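Local atomic coordinates of probable glucarate dehydratase (Mycobacterium smegmatis str. MC2 155, PDB entry 3VDG), a protein that probably dehydrates D-glucarate to 5-dehydro-4-deoxy-D-glucarate, as a metal-binding member of the enolase superfamily. Residues L45-G50 / R425-Y430; K214-V219 / D244-W249; L268-P273 / N292-A297. One frame throughout, in Å; residues are numbered along the deposited sequence.

In the fold
Contacts 2 and 3 hold the metal site, and contact 1 lies beside contact 2. Contacts 2 and 3 start at neighbouring parallel strands of the mixed sheet: 213-216, 241-244, 267-269 and 289-291, in that order. Their centres are about 11 Å apart. They come one after the other along the chain, share the sodium ion and the formic acid, and are joined by a probable hydrogen bond from Ala247 N to Asp270 O. Contact 1 ties the turn at 45-50 to helix 427-434, so both others are nested within its loop. Its centre lies about 13 Å from that of contact 2, which it touches through Thr48. The chain's two end regions thus meet beside the metal pocket.

Contact 1 of 3, residues L45-G50 / R425-Y430; sequences LLNTVG and RDDTGY. With ACT (acetate ion), chain E.
Asn47 reaches Asp427 with its amide nitrogen. The bond from Asn47 ND2 to Asp427 OD2 is 2.8 Å, and the acceptor lies almost in the amide plane. The N-H comes to OD2 on the anti side, somewhat out of the carboxylate plane. The syn side of Asp427 OD2 takes Arg425 NH2 at 2.7 Å, so two donors grip this one oxygen. Arg425 NE adds a nearly straight bond to Asp427 OD1, making a side-on, two-nitrogen salt bridge. The extended chain of Arg425, with CG anti to the backbone N (chi1 -180°), brings the guanidinium there. Asn47 ND2 also donates to OXT of a bound acetate at 2.9 Å, and His52 and His372 hold the same acetate.

A second link lies beside the first. Thr428 OG1 donates to Val49 O at 2.7 Å, tilted from the carbonyl plane. Gly50 CA packs on Asp427 O at 3.6 Å.

The next shell sets these groups. Asn47 OD1 accepts from Val49 N at 2.9 Å, an Asx turn within the type I turn 47-50. Asp426 caps helix 427-434 through Gly429 N. The paired grip probably keeps Asp427 ionised and fixes the Asn47 amide with its NH2 toward the acetate.

Contact 2 of 3, residues K214-V219 / D244-W249; sequences KLKGGV and DPNAAW. With NA (sodium ion), chain C; FMT (formic acid), chain B.
Two neighbouring parallel strands, 213-216 and 241-244, end here, and the loops beyond them line the metal site. Lys216 and Asp244 form a parallel bridge. Asp244 N donates to Leu215 O at 3.0 Å, and Gly217 N to Asp244 O at 2.8 Å.

The side chains of Lys216 and Asp244 run side by side, pointing the same way. Lys216 bends at chi2 (98°) and chi3, and this brings NZ over the carboxylate. NZ meets Asp244 OD2 at 2.6 Å, well above the carboxylate plane, in a salt bridge. The same NZ donates to Asn246 OD1 at 2.9 Å, with the two side chains at about a right angle. Tyr172 OH is a further partner of this NZ. Lys214 is extended and gives Asp244 OD2 a weak, long bond; its NZ also has a salt bridge with Asp370.

Asp244 OD2 binds the sodium ion at 2.4 Å. Asp244 OD1 takes Asn246 N in an Asx turn and a hydrogen from a metal-bound water. The Asn246 amide, held at OD1 by Lys216 NZ, sends ND2 in a nearly straight bond to O1 of a formic acid molecule, 2.9 Å away. A second water bridges Gly217 O and Asn246 OD1.

Farther out, Gly218 CA packs on Ala248 CB at 3.6 Å. Pro245 CG lies over one face of the Trp249 ring, toward its rim. The Lys-Leu-Lys sequence at a strand end, beside an aspartate metal ligand on the next strand, is consistent with the Lys-X-Lys motif of glucarate dehydratases and mandelate racemase-like members of the enolase superfamily.

Contact 3 of 3, residues L268-P273 / N292-A297; sequences LEDPTP and NMCVVA. With NA (sodium ion), chain C; FMT (formic acid), chain B.
Asp270 OD2 is gripped by two donors. Asn292 N reaches it at 2.9 Å on its syn lone pair, with an N-H...O angle of 162°. Water 3, a ligand of the sodium ion, donates to the same oxygen at 2.8 Å. Asp270 thus ties the backbone of the second loop to the metal's own hydration. Its other oxygen, OD1, is held by Thr291 OG1, just before the second segment. Both carboxylate oxygens are therefore satisfied, which should fix the rotation of the group.

One residue from each segment binds the metal directly. Glu269 OE2 lies 2.2 Å from the sodium ion, and so does Asn292 OD1. These two ligand oxygens are 3.5 Å apart, with carboxylate and amide planes turned 85° against each other. They meet through the ion. The CG of Asn292 sits between its backbone N and carbonyl carbon (chi1 51°), which turns the amide in to the metal. Asn292 ND2 then gives weak bonds to water 3 and to O1 of the formic acid. Glu269 stretches beyond CG and leaves OE1 to a salt bridge with Lys214. Two waters and Asp244 complete the five ligands of the ion.

Beside the polar group, Met293 folds over Asp270. Its CG is 3.5 Å from Asp270 OD2, and its SD is 3.8 Å from Asp270 CB. Cys294 touches more loosely: Cys294 SG is 4.3 Å from Asp270 OD1.

Strands 267-269 and 289-291 are parallel neighbours; Glu269 ends one strand and Asn292 directly follows the other. Ligands at the ends of successive barrel strands are typical of the enolase superfamily, usually acidic and usually holding magnesium; asparagine as the third is consistent with glucarate dehydratases.

Contact 1 of 3, residues L45-G50 / R425-Y430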
ATOM      1  N   LEU A  45      27.602 -23.753  -0.503  1.00 24.02           N
ATOM      2  CA  LEU A  45      26.784 -23.428  -1.673  1.00 27.53           C
ATOM      3  C   LEU A  45      27.492 -22.373  -2.525  1.00 20.60           C
ATOM      4  O   LEU A  45      27.971 -21.365  -2.016  1.00 24.18           O
ATOM      5  CB  LEU A  45      25.415 -22.889  -1.217  1.00 22.95           C
ATOM      6  CG  LEU A  45      24.570 -23.792  -0.304  1.00 26.61           C
ATOM      7  CD1 LEU A  45      23.236 -23.122   0.041  1.00 21.08           C
ATOM      8  CD2 LEU A  45      24.322 -25.139  -0.979  1.00 19.32           C
ATOM      9  N   LEU A  46      27.537 -22.603  -3.830  1.00 23.48           N
ATOM     10  CA  LEU A  46      28.300 -21.737  -4.728  1.00 21.79           C
ATOM     11  C   LEU A  46      27.395 -20.693  -5.353  1.00 18.79           C
ATOM     12  O   LEU A  46      26.221 -20.968  -5.635  1.00 20.05           O
ATOM     13  CB  LEU A  46      28.911 -22.591  -5.851  1.00 20.38           C
ATOM     14  CG  LEU A  46      30.062 -23.502  -5.406  1.00 26.89           C
ATOM     15  CD1 LEU A  46      30.384 -24.523  -6.496  1.00 23.15           C
ATOM     16  CD2 LEU A  46      31.300 -22.672  -5.041  1.00 18.17           C
ATOM     17  N   ASN A  47      27.948 -19.497  -5.586  1.00 18.86           N
ATOM     18  CA  ASN A  47      27.270 -18.496  -6.363  1.00 19.93           C
ATOM     19  C   ASN A  47      28.284 -17.730  -7.181  1.00 18.58           C
ATOM     20  O   ASN A  47      29.487 -18.058  -7.161  1.00 22.59           O
ATOM     21  CB  ASN A  47      26.390 -17.564  -5.499  1.00 23.29           C
ATOM     22  CG  ASN A  47      27.192 -16.767  -4.489  1.00 24.13           C
ATOM     23  OD1 ASN A  47      28.283 -16.310  -4.786  1.00 24.38           O
ATOM     24  ND2 ASN A  47      26.647 -16.599  -3.280  1.00 22.32           N
ATOM     25  N   THR A  48      27.820 -16.738  -7.926  1.00 19.75           N
ATOM     26  CA  THR A  48      28.710 -16.093  -8.890  1.00 20.61           C
ATOM     27  C   THR A  48      29.811 -15.268  -8.203  1.00 22.87           C
ATOM     28  O   THR A  48      30.809 -14.922  -8.840  1.00 20.56           O
ATOM     29  CB  THR A  48      27.941 -15.274  -9.955  1.00 22.81           C
ATOM     30  OG1 THR A  48      28.771 -15.101 -11.110  1.00 20.78           O
ATOM     31  CG2 THR A  48      27.521 -13.888  -9.431  1.00 19.52           C
ATOM     32  N   VAL A  49      29.660 -14.973  -6.907  1.00 22.54           N
ATOM     33  CA  VAL A  49      30.677 -14.152  -6.238  1.00 19.91           C
ATOM     34  C   VAL A  49      31.537 -14.913  -5.229  1.00 18.46           C
ATOM     35  O   VAL A  49      32.414 -14.327  -4.587  1.00 20.32           O
ATOM     36  CB  VAL A  49      30.090 -12.889  -5.557  1.00 22.59           C
ATOM     37  CG1 VAL A  49      29.505 -11.940  -6.608  1.00 22.01           C
ATOM     38  CG2 VAL A  49      29.071 -13.260  -4.481  1.00 23.75           C
ATOM     39  N   GLY A  50      31.299 -16.206  -5.087  1.00 20.60           N
ATOM     40  CA  GLY A  50      32.036 -16.972  -4.082  1.00 23.28           C
ATOM     41  C   GLY A  50      31.332 -18.234  -3.640  1.00 22.25           C
ATOM     42  O   GLY A  50      30.738 -18.956  -4.456  1.00 22.05           O
ATOM     43  N   ARG A 425      28.678 -11.446   6.723  1.00 25.08           N
ATOM     44  CA  ARG A 425      28.557 -12.337   5.584  1.00 25.13           C
ATOM     45  C   ARG A 425      29.584 -11.919   4.522  1.00 27.92           C
ATOM     46  O   ARG A 425      29.664 -10.754   4.159  1.00 27.24           O
ATOM     47  CB  ARG A 425      27.159 -12.305   4.981  1.00 30.41           C
ATOM     48  CG  ARG A 425      27.072 -13.253   3.804  1.00 30.72           C
ATOM     49  CD  ARG A 425      25.727 -13.240   3.101  1.00 36.57           C
ATOM     50  NE  ARG A 425      25.813 -14.045   1.879  1.00 26.47           N
ATOM     51  CZ  ARG A 425      24.819 -14.204   1.017  1.00 51.57           C
ATOM     52  NH1 ARG A 425      23.639 -13.624   1.240  1.00 28.44           N
ATOM     53  NH2 ARG A 425      25.013 -14.947  -0.063  1.00 27.86           N
ATOM     54  N   ASP A 426      30.367 -12.865   4.017  1.00 27.84           N
ATOM     55  CA  ASP A 426      31.429 -12.512   3.079  1.00 24.22           C
ATOM     56  C   ASP A 426      31.775 -13.696   2.163  1.00 30.48           C
ATOM     57  O   ASP A 426      32.802 -14.343   2.356  1.00 24.58           O
ATOM     58  CB  ASP A 426      32.675 -12.079   3.869  1.00 28.79           C
ATOM     59  CG  ASP A 426      33.711 -11.382   3.000  1.00 40.12           C
ATOM     60  OD1 ASP A 426      33.469 -11.209   1.790  1.00 31.96           O
ATOM     61  OD2 ASP A 426      34.772 -10.996   3.523  1.00 34.58           O
ATOM     62  N   ASP A 427      30.921 -13.970   1.177  1.00 23.95           N
ATOM     63  CA  ASP A 427      31.080 -15.120   0.291  1.00 22.17           C
ATOM     64  C   ASP A 427      32.400 -15.004  -0.498  1.00 22.69           C
ATOM     65  O   ASP A 427      33.098 -15.995  -0.730  1.00 26.51           O
ATOM     66  CB  ASP A 427      29.937 -15.183  -0.745  1.00 23.12           C
ATOM     67  CG  ASP A 427      28.536 -15.286  -0.111  1.00 35.86           C
ATOM     68  OD1 ASP A 427      28.391 -15.262   1.132  1.00 27.78           O
ATOM     69  OD2 ASP A 427      27.559 -15.371  -0.881  1.00 31.51           O
ATOM     70  N   THR A 428      32.722 -13.781  -0.910  1.00 23.35           N
ATOM     71  CA  THR A 428      33.920 -13.532  -1.696  1.00 24.21           C
ATOM     72  C   THR A 428      35.179 -13.662  -0.841  1.00 27.71           C
ATOM     73  O   THR A 428      36.120 -14.363  -1.210  1.00 26.59           O
ATOM     74  CB  THR A 428      33.867 -12.151  -2.358  1.00 24.38           C
ATOM     75  OG1 THR A 428      32.668 -12.060  -3.140  1.00 24.09           O
ATOM     76  CG2 THR A 428      35.093 -11.949  -3.264  1.00 24.78           C
ATOM     77  N   GLY A 429      35.195 -12.989   0.304  1.00 26.33           N
ATOM     78  CA  GLY A 429      36.321 -13.098   1.223  1.00 20.46           C
ATOM     79  C   GLY A 429      36.569 -14.538   1.651  1.00 28.34           C
ATOM     80  O   GLY A 429      37.713 -14.962   1.787  1.00 25.90           O
ATOM     81  N   TYR A 430      35.501 -15.298   1.884  1.00 21.89           N
ATOM     82  CA  TYR A 430      35.655 -16.697   2.260  1.00 25.04           C
ATOM     83  C   TYR A 430      36.216 -17.526   1.105  1.00 22.79           C
ATOM     84  O   TYR A 430      37.108 -18.348   1.305  1.00 22.37           O
ATOM     85  CB  TYR A 430      34.337 -17.299   2.758  1.00 19.42           C
ATOM     86  CG  TYR A 430      34.419 -18.771   3.092  1.00 20.90           C
ATOM     87  CD1 TYR A 430      35.356 -19.252   4.013  1.00 28.01           C
ATOM     88  CD2 TYR A 430      33.541 -19.679   2.508  1.00 23.13           C
ATOM     89  CE1 TYR A 430      35.425 -20.606   4.321  1.00 26.02           C
ATOM     90  CE2 TYR A 430      33.605 -21.025   2.803  1.00 22.95           C
ATOM     91  CZ  TYR A 430      34.547 -21.482   3.709  1.00 22.99           C
ATOM     92  OH  TYR A 430      34.588 -22.830   3.993  1.00 24.20           O
TER
HETATM   93  C   ACT E 504      22.727 -16.945  -2.268  1.00 40.25           C
HETATM   94  O   ACT E 504      22.114 -17.397  -1.264  1.00 29.73           O
HETATM   95  OXT ACT E 504      23.935 -17.202  -2.456  1.00 27.43           O
HETATM   96  CH3 ACT E 504      22.018 -16.079  -3.272  1.00 31.56           C

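Contact 2 of 3, residues K214-V219 / D244-W249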
ATOM      1  N   LYS A 214      14.114 -23.643  -8.604  1.00 22.23           N
ATOM      2  CA  LYS A 214      14.965 -22.550  -9.026  1.00 19.85           C
ATOM      3  C   LYS A 214      16.415 -23.009  -8.984  1.00 23.67           C
ATOM      4  O   LYS A 214      16.807 -23.679  -8.042  1.00 24.42           O
ATOM      5  CB  LYS A 214      14.803 -21.370  -8.061  1.00 21.58           C
ATOM      6  CG  LYS A 214      15.873 -20.291  -8.244  1.00 30.90           C
ATOM      7  CD  LYS A 214      15.680 -19.132  -7.267  1.00 33.30           C
ATOM      8  CE  LYS A 214      16.685 -18.022  -7.531  1.00 29.68           C
ATOM      9  NZ  LYS A 214      16.389 -16.809  -6.723  1.00 29.70           N
ATOM     10  N   LEU A 215      17.212 -22.616  -9.981  1.00 21.99           N
ATOM     11  CA  LEU A 215      18.653 -22.911  -9.969  1.00 19.20           C
ATOM     12  C   LEU A 215      19.486 -21.624  -9.817  1.00 18.22           C
ATOM     13  O   LEU A 215      19.317 -20.659 -10.584  1.00 21.80           O
ATOM     14  CB  LEU A 215      19.074 -23.654 -11.257  1.00 25.87           C
ATOM     15  CG  LEU A 215      20.571 -23.963 -11.433  1.00 25.54           C
ATOM     16  CD1 LEU A 215      21.041 -24.915 -10.349  1.00 18.84           C
ATOM     17  CD2 LEU A 215      20.882 -24.533 -12.819  1.00 19.10           C
ATOM     18  N   LYS A 216      20.377 -21.616  -8.834  1.00 18.39           N
ATOM     19  CA  LYS A 216      21.341 -20.531  -8.670  1.00 20.42           C
ATOM     20  C   LYS A 216      22.470 -20.785  -9.681  1.00 22.05           C
ATOM     21  O   LYS A 216      23.205 -21.773  -9.563  1.00 24.39           O
ATOM     22  CB  LYS A 216      21.914 -20.524  -7.251  1.00 19.73           C
ATOM     23  CG  LYS A 216      22.959 -19.419  -7.018  1.00 24.04           C
ATOM     24  CD  LYS A 216      22.352 -18.201  -6.335  1.00 19.52           C
ATOM     25  CE  LYS A 216      21.221 -17.572  -7.143  1.00 23.56           C
ATOM     26  NZ  LYS A 216      20.704 -16.344  -6.455  1.00 21.62           N
ATOM     27  N   GLY A 217      22.555 -19.923 -10.685  1.00 20.99           N
ATOM     28  CA  GLY A 217      23.546 -20.058 -11.755  1.00 22.79           C
ATOM     29  C   GLY A 217      24.618 -18.985 -11.638  1.00 22.13           C
ATOM     30  O   GLY A 217      24.862 -18.454 -10.554  1.00 19.28           O
ATOM     31  N   GLY A 218      25.258 -18.649 -12.747  1.00 21.41           N
ATOM     32  CA  GLY A 218      26.370 -17.692 -12.718  1.00 18.82           C
ATOM     33  C   GLY A 218      27.668 -18.324 -12.222  1.00 21.66           C
ATOM     34  O   GLY A 218      28.651 -17.627 -11.967  1.00 22.13           O
ATOM     35  N   VAL A 219      27.662 -19.649 -12.088  1.00 18.89           N
ATOM     36  CA  VAL A 219      28.806 -20.415 -11.572  1.00 18.13           C
ATOM     37  C   VAL A 219      29.569 -21.156 -12.689  1.00 19.94           C
ATOM     38  O   VAL A 219      30.795 -21.144 -12.714  1.00 24.04           O
ATOM     39  CB  VAL A 219      28.366 -21.410 -10.474  1.00 26.22           C
ATOM     40  CG1 VAL A 219      29.545 -22.262 -10.023  1.00 22.91           C
ATOM     41  CG2 VAL A 219      27.758 -20.657  -9.271  1.00 20.97           C
ATOM     42  N   ASP A 244      18.751 -18.130 -12.157  1.00 23.33           N
ATOM     43  CA  ASP A 244      19.193 -16.858 -11.599  1.00 22.51           C
ATOM     44  C   ASP A 244      20.709 -16.816 -11.520  1.00 17.08           C
ATOM     45  O   ASP A 244      21.303 -17.395 -10.609  1.00 19.52           O
ATOM     46  CB  ASP A 244      18.603 -16.711 -10.197  1.00 21.91           C
ATOM     47  CG  ASP A 244      19.150 -15.505  -9.448  1.00 27.25           C
ATOM     48  OD1 ASP A 244      19.755 -14.591 -10.067  1.00 24.79           O
ATOM     49  OD2 ASP A 244      18.959 -15.470  -8.219  1.00 23.49           O
ATOM     50  N   PRO A 245      21.355 -16.171 -12.494  1.00 18.57           N
ATOM     51  CA  PRO A 245      22.817 -16.136 -12.442  1.00 23.81           C
ATOM     52  C   PRO A 245      23.349 -14.875 -11.754  1.00 23.77           C
ATOM     53  O   PRO A 245      24.530 -14.554 -11.918  1.00 20.87           O
ATOM     54  CB  PRO A 245      23.200 -16.084 -13.925  1.00 22.18           C
ATOM     55  CG  PRO A 245      22.106 -15.243 -14.515  1.00 22.22           C
ATOM     56  CD  PRO A 245      20.841 -15.633 -13.768  1.00 19.84           C
ATOM     57  N   ASN A 246      22.495 -14.151 -11.021  1.00 19.23           N
ATOM     58  CA  ASN A 246      22.957 -12.951 -10.294  1.00 18.21           C
ATOM     59  C   ASN A 246      23.776 -12.006 -11.184  1.00 21.82           C
ATOM     60  O   ASN A 246      24.855 -11.562 -10.799  1.00 23.41           O
ATOM     61  CB  ASN A 246      23.783 -13.353  -9.057  1.00 21.22           C
ATOM     62  CG  ASN A 246      22.915 -13.858  -7.899  1.00 25.27           C
ATOM     63  OD1 ASN A 246      23.017 -15.019  -7.479  1.00 25.39           O
ATOM     64  ND2 ASN A 246      22.056 -12.985  -7.380  1.00 22.80           N
ATOM     65  N   ALA A 247      23.257 -11.705 -12.372  1.00 18.25           N
ATOM     66  CA  ALA A 247      23.864 -10.721 -13.277  1.00 20.25           C
ATOM     67  C   ALA A 247      25.232 -11.136 -13.811  1.00 20.17           C
ATOM     68  O   ALA A 247      26.058 -10.276 -14.157  1.00 20.95           O
ATOM     69  CB  ALA A 247      23.961  -9.345 -12.611  1.00 21.93           C
ATOM     70  N   ALA A 248      25.471 -12.434 -13.925  1.00 20.11           N
ATOM     71  CA  ALA A 248      26.789 -12.907 -14.410  1.00 21.14           C
ATOM     72  C   ALA A 248      26.998 -12.788 -15.917  1.00 23.23           C
ATOM     73  O   ALA A 248      28.077 -13.131 -16.399  1.00 23.22           O
ATOM     74  CB  ALA A 248      27.043 -14.343 -13.969  1.00 17.39           C
ATOM     75  N   TRP A 249      25.976 -12.350 -16.662  1.00 19.55           N
ATOM     76  CA  TRP A 249      26.064 -12.338 -18.137  1.00 21.88           C
ATOM     77  C   TRP A 249      25.951 -10.975 -18.734  1.00 27.00           C
ATOM     78  O   TRP A 249      25.312 -10.089 -18.169  1.00 22.90           O
ATOM     79  CB  TRP A 249      24.976 -13.189 -18.774  1.00 19.97           C
ATOM     80  CG  TRP A 249      24.863 -14.574 -18.217  1.00 18.55           C
ATOM     81  CD1 TRP A 249      25.887 -15.411 -17.775  1.00 21.22           C
ATOM     82  CD2 TRP A 249      23.635 -15.353 -18.071  1.00 18.75           C
ATOM     83  NE1 TRP A 249      25.378 -16.612 -17.331  1.00 22.45           N
ATOM     84  CE2 TRP A 249      24.028 -16.640 -17.502  1.00 19.04           C
ATOM     85  CE3 TRP A 249      22.288 -15.113 -18.341  1.00 21.41           C
ATOM     86  CZ2 TRP A 249      23.099 -17.629 -17.218  1.00 21.47           C
ATOM     87  CZ3 TRP A 249      21.360 -16.122 -18.043  1.00 23.06           C
ATOM     88  CH2 TRP A 249      21.753 -17.335 -17.490  1.00 19.85           C
TER
HETATM   89 NA    NA C 502      17.328 -13.829  -7.446  1.00 43.00          NA
HETATM   90  C   FMT B 501      20.780 -13.661  -4.190  1.00 46.96           C
HETATM   91  O1  FMT B 501      20.147 -13.532  -5.233  1.00 40.43           O
HETATM   92  O2  FMT B 501      20.427 -12.975  -3.096  1.00 32.81           O
HETATM   93  O   HOH W   1      17.972 -14.733  -5.439  1.00 32.47           O
HETATM   94  O   HOH W   2      25.033 -16.623  -8.405  1.00 21.68           O
HETATM   95  O   HOH W   3      19.024 -12.466  -8.372  1.00 25.35           O

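Contact 3 of 3, residues L268-P273 / N292-A297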
ATOM      1  N   LEU A 268      13.254 -15.627 -15.921  1.00 21.42           N
ATOM      2  CA  LEU A 268      14.717 -15.573 -15.848  1.00 20.67           C
ATOM      3  C   LEU A 268      15.117 -14.405 -14.947  1.00 18.16           C
ATOM      4  O   LEU A 268      14.754 -13.269 -15.244  1.00 20.09           O
ATOM      5  CB  LEU A 268      15.274 -15.344 -17.264  1.00 16.59           C
ATOM      6  CG  LEU A 268      16.783 -15.181 -17.410  1.00 18.20           C
ATOM      7  CD1 LEU A 268      17.456 -16.488 -17.007  1.00 20.77           C
ATOM      8  CD2 LEU A 268      17.114 -14.842 -18.863  1.00 24.74           C
ATOM      9  N   GLU A 269      15.819 -14.661 -13.837  1.00 19.69           N
ATOM     10  CA  GLU A 269      16.067 -13.585 -12.866  1.00 20.36           C
ATOM     11  C   GLU A 269      17.431 -12.972 -13.103  1.00 19.10           C
ATOM     12  O   GLU A 269      18.408 -13.704 -13.225  1.00 23.16           O
ATOM     13  CB  GLU A 269      16.091 -14.078 -11.401  1.00 20.26           C
ATOM     14  CG  GLU A 269      15.094 -15.142 -11.008  1.00 41.30           C
ATOM     15  CD  GLU A 269      15.226 -15.524  -9.536  1.00 33.50           C
ATOM     16  OE1 GLU A 269      14.802 -16.645  -9.168  1.00 63.46           O
ATOM     17  OE2 GLU A 269      15.773 -14.708  -8.748  1.00 28.88           O
ATOM     18  N   ASP A 270      17.494 -11.642 -13.111  1.00 17.64           N
ATOM     19  CA  ASP A 270      18.772 -10.914 -13.153  1.00 19.18           C
ATOM     20  C   ASP A 270      19.816 -11.573 -14.039  1.00 21.64           C
ATOM     21  O   ASP A 270      20.902 -11.940 -13.568  1.00 21.56           O
ATOM     22  CB  ASP A 270      19.335 -10.742 -11.728  1.00 20.37           C
ATOM     23  CG  ASP A 270      18.467  -9.829 -10.890  1.00 24.21           C
ATOM     24  OD1 ASP A 270      18.187  -8.718 -11.384  1.00 25.64           O
ATOM     25  OD2 ASP A 270      18.035 -10.235  -9.778  1.00 21.67           O
ATOM     26  N   PRO A 271      19.504 -11.729 -15.332  1.00 21.01           N
ATOM     27  CA  PRO A 271      20.546 -12.260 -16.211  1.00 21.45           C
ATOM     28  C   PRO A 271      21.772 -11.337 -16.341  1.00 19.25           C
ATOM     29  O   PRO A 271      22.884 -11.822 -16.488  1.00 21.08           O
ATOM     30  CB  PRO A 271      19.829 -12.389 -17.574  1.00 20.61           C
ATOM     31  CG  PRO A 271      18.649 -11.453 -17.488  1.00 21.01           C
ATOM     32  CD  PRO A 271      18.227 -11.501 -16.036  1.00 20.00           C
ATOM     33  N   THR A 272      21.579 -10.024 -16.263  1.00 18.59           N
ATOM     34  CA  THR A 272      22.628  -9.074 -16.615  1.00 17.77           C
ATOM     35  C   THR A 272      22.525  -7.851 -15.692  1.00 24.08           C
ATOM     36  O   THR A 272      21.454  -7.576 -15.156  1.00 24.27           O
ATOM     37  CB  THR A 272      22.489  -8.673 -18.108  1.00 22.80           C
ATOM     38  OG1 THR A 272      23.675  -8.003 -18.553  1.00 22.72           O
ATOM     39  CG2 THR A 272      21.268  -7.756 -18.331  1.00 20.64           C
ATOM     40  N   PRO A 273      23.638  -7.129 -15.471  1.00 25.64           N
ATOM     41  CA  PRO A 273      23.556  -6.047 -14.473  1.00 23.04           C
ATOM     42  C   PRO A 273      22.926  -4.734 -14.971  1.00 28.13           C
ATOM     43  O   PRO A 273      23.139  -4.330 -16.121  1.00 26.38           O
ATOM     44  CB  PRO A 273      25.031  -5.805 -14.076  1.00 28.43           C
ATOM     45  CG  PRO A 273      25.854  -6.396 -15.168  1.00 27.04           C
ATOM     46  CD  PRO A 273      25.023  -7.407 -15.914  1.00 22.62           C
ATOM     47  N   ASN A 292      15.819  -9.241  -8.151  1.00 21.49           N
ATOM     48  CA  ASN A 292      16.005  -8.733  -6.792  1.00 24.25           C
ATOM     49  C   ASN A 292      17.355  -8.055  -6.693  1.00 32.46           C
ATOM     50  O   ASN A 292      18.018  -8.131  -5.658  1.00 26.69           O
ATOM     51  CB  ASN A 292      15.957  -9.848  -5.759  1.00 18.65           C
ATOM     52  CG  ASN A 292      16.884 -10.998  -6.105  1.00 31.33           C
ATOM     53  OD1 ASN A 292      16.426 -12.070  -6.490  1.00 36.27           O
ATOM     54  ND2 ASN A 292      18.190 -10.784  -5.972  1.00 28.40           N
ATOM     55  N   MET A 293      17.787  -7.426  -7.773  1.00 19.95           N
ATOM     56  CA  MET A 293      19.063  -6.746  -7.753  1.00 18.04           C
ATOM     57  C   MET A 293      18.936  -5.337  -8.275  1.00 27.35           C
ATOM     58  O   MET A 293      19.497  -4.428  -7.704  1.00 26.80           O
ATOM     59  CB  MET A 293      20.130  -7.519  -8.544  1.00 19.89           C
ATOM     60  CG  MET A 293      20.557  -8.813  -7.882  1.00 23.34           C
ATOM     61  SD  MET A 293      21.738  -9.737  -8.907  1.00 27.27           S
ATOM     62  CE  MET A 293      23.217  -8.783  -8.572  1.00 24.63           C
ATOM     63  N   CYS A 294      18.187  -5.131  -9.352  1.00 20.78           N
ATOM     64  CA  CYS A 294      18.088  -3.762  -9.868  1.00 18.60           C
ATOM     65  C   CYS A 294      16.826  -3.042  -9.404  1.00 31.38           C
ATOM     66  O   CYS A 294      16.666  -1.853  -9.662  1.00 25.09           O
ATOM     67  CB  CYS A 294      18.261  -3.711 -11.399  1.00 35.16           C
ATOM     68  SG  CYS A 294      17.036  -4.659 -12.311  1.00 41.94           S
ATOM     69  N   VAL A 295      15.937  -3.760  -8.715  1.00 26.62           N
ATOM     70  CA  VAL A 295      14.806  -3.137  -8.013  1.00 22.86           C
ATOM     71  C   VAL A 295      14.728  -3.703  -6.577  1.00 22.08           C
ATOM     72  O   VAL A 295      14.151  -4.778  -6.355  1.00 21.45           O
ATOM     73  CB  VAL A 295      13.456  -3.393  -8.730  1.00 23.13           C
ATOM     74  CG1 VAL A 295      12.324  -2.677  -7.993  1.00 25.50           C
ATOM     75  CG2 VAL A 295      13.502  -2.896 -10.168  1.00 24.27           C
ATOM     76  N   VAL A 296      15.309  -2.981  -5.624  1.00 22.49           N
ATOM     77  CA  VAL A 296      15.397  -3.435  -4.236  1.00 24.16           C
ATOM     78  C   VAL A 296      14.974  -2.332  -3.265  1.00 21.25           C
ATOM     79  O   VAL A 296      15.088  -2.483  -2.034  1.00 23.98           O
ATOM     80  CB  VAL A 296      16.829  -3.936  -3.877  1.00 24.55           C
ATOM     81  CG1 VAL A 296      17.179  -5.193  -4.671  1.00 23.10           C
ATOM     82  CG2 VAL A 296      17.861  -2.844  -4.114  1.00 22.02           C
ATOM     83  N   ALA A 297      14.473  -1.224  -3.814  1.00 19.48           N
ATOM     84  CA  ALA A 297      14.039  -0.073  -3.003  1.00 20.93           C
ATOM     85  C   ALA A 297      12.954   0.687  -3.758  1.00 19.64           C
ATOM     86  O   ALA A 297      12.938   0.682  -4.993  1.00 21.96           O
ATOM     87  CB  ALA A 297      15.212   0.855  -2.703  1.00 18.26           C
TER
HETATM   88 NA    NA C 502      17.328 -13.829  -7.446  1.00 43.00          NA
HETATM   89  C   FMT B 501      20.780 -13.661  -4.190  1.00 46.96           C
HETATM   90  O1  FMT B 501      20.147 -13.532  -5.233  1.00 40.43           O
HETATM   91  O2  FMT B 501      20.427 -12.975  -3.096  1.00 32.81           O
HETATM   92  O   HOH W   3      19.024 -12.466  -8.372  1.00 25.35           O
HETATM   93  O   HOH W   1      17.972 -14.733  -5.439  1.00 32.47           O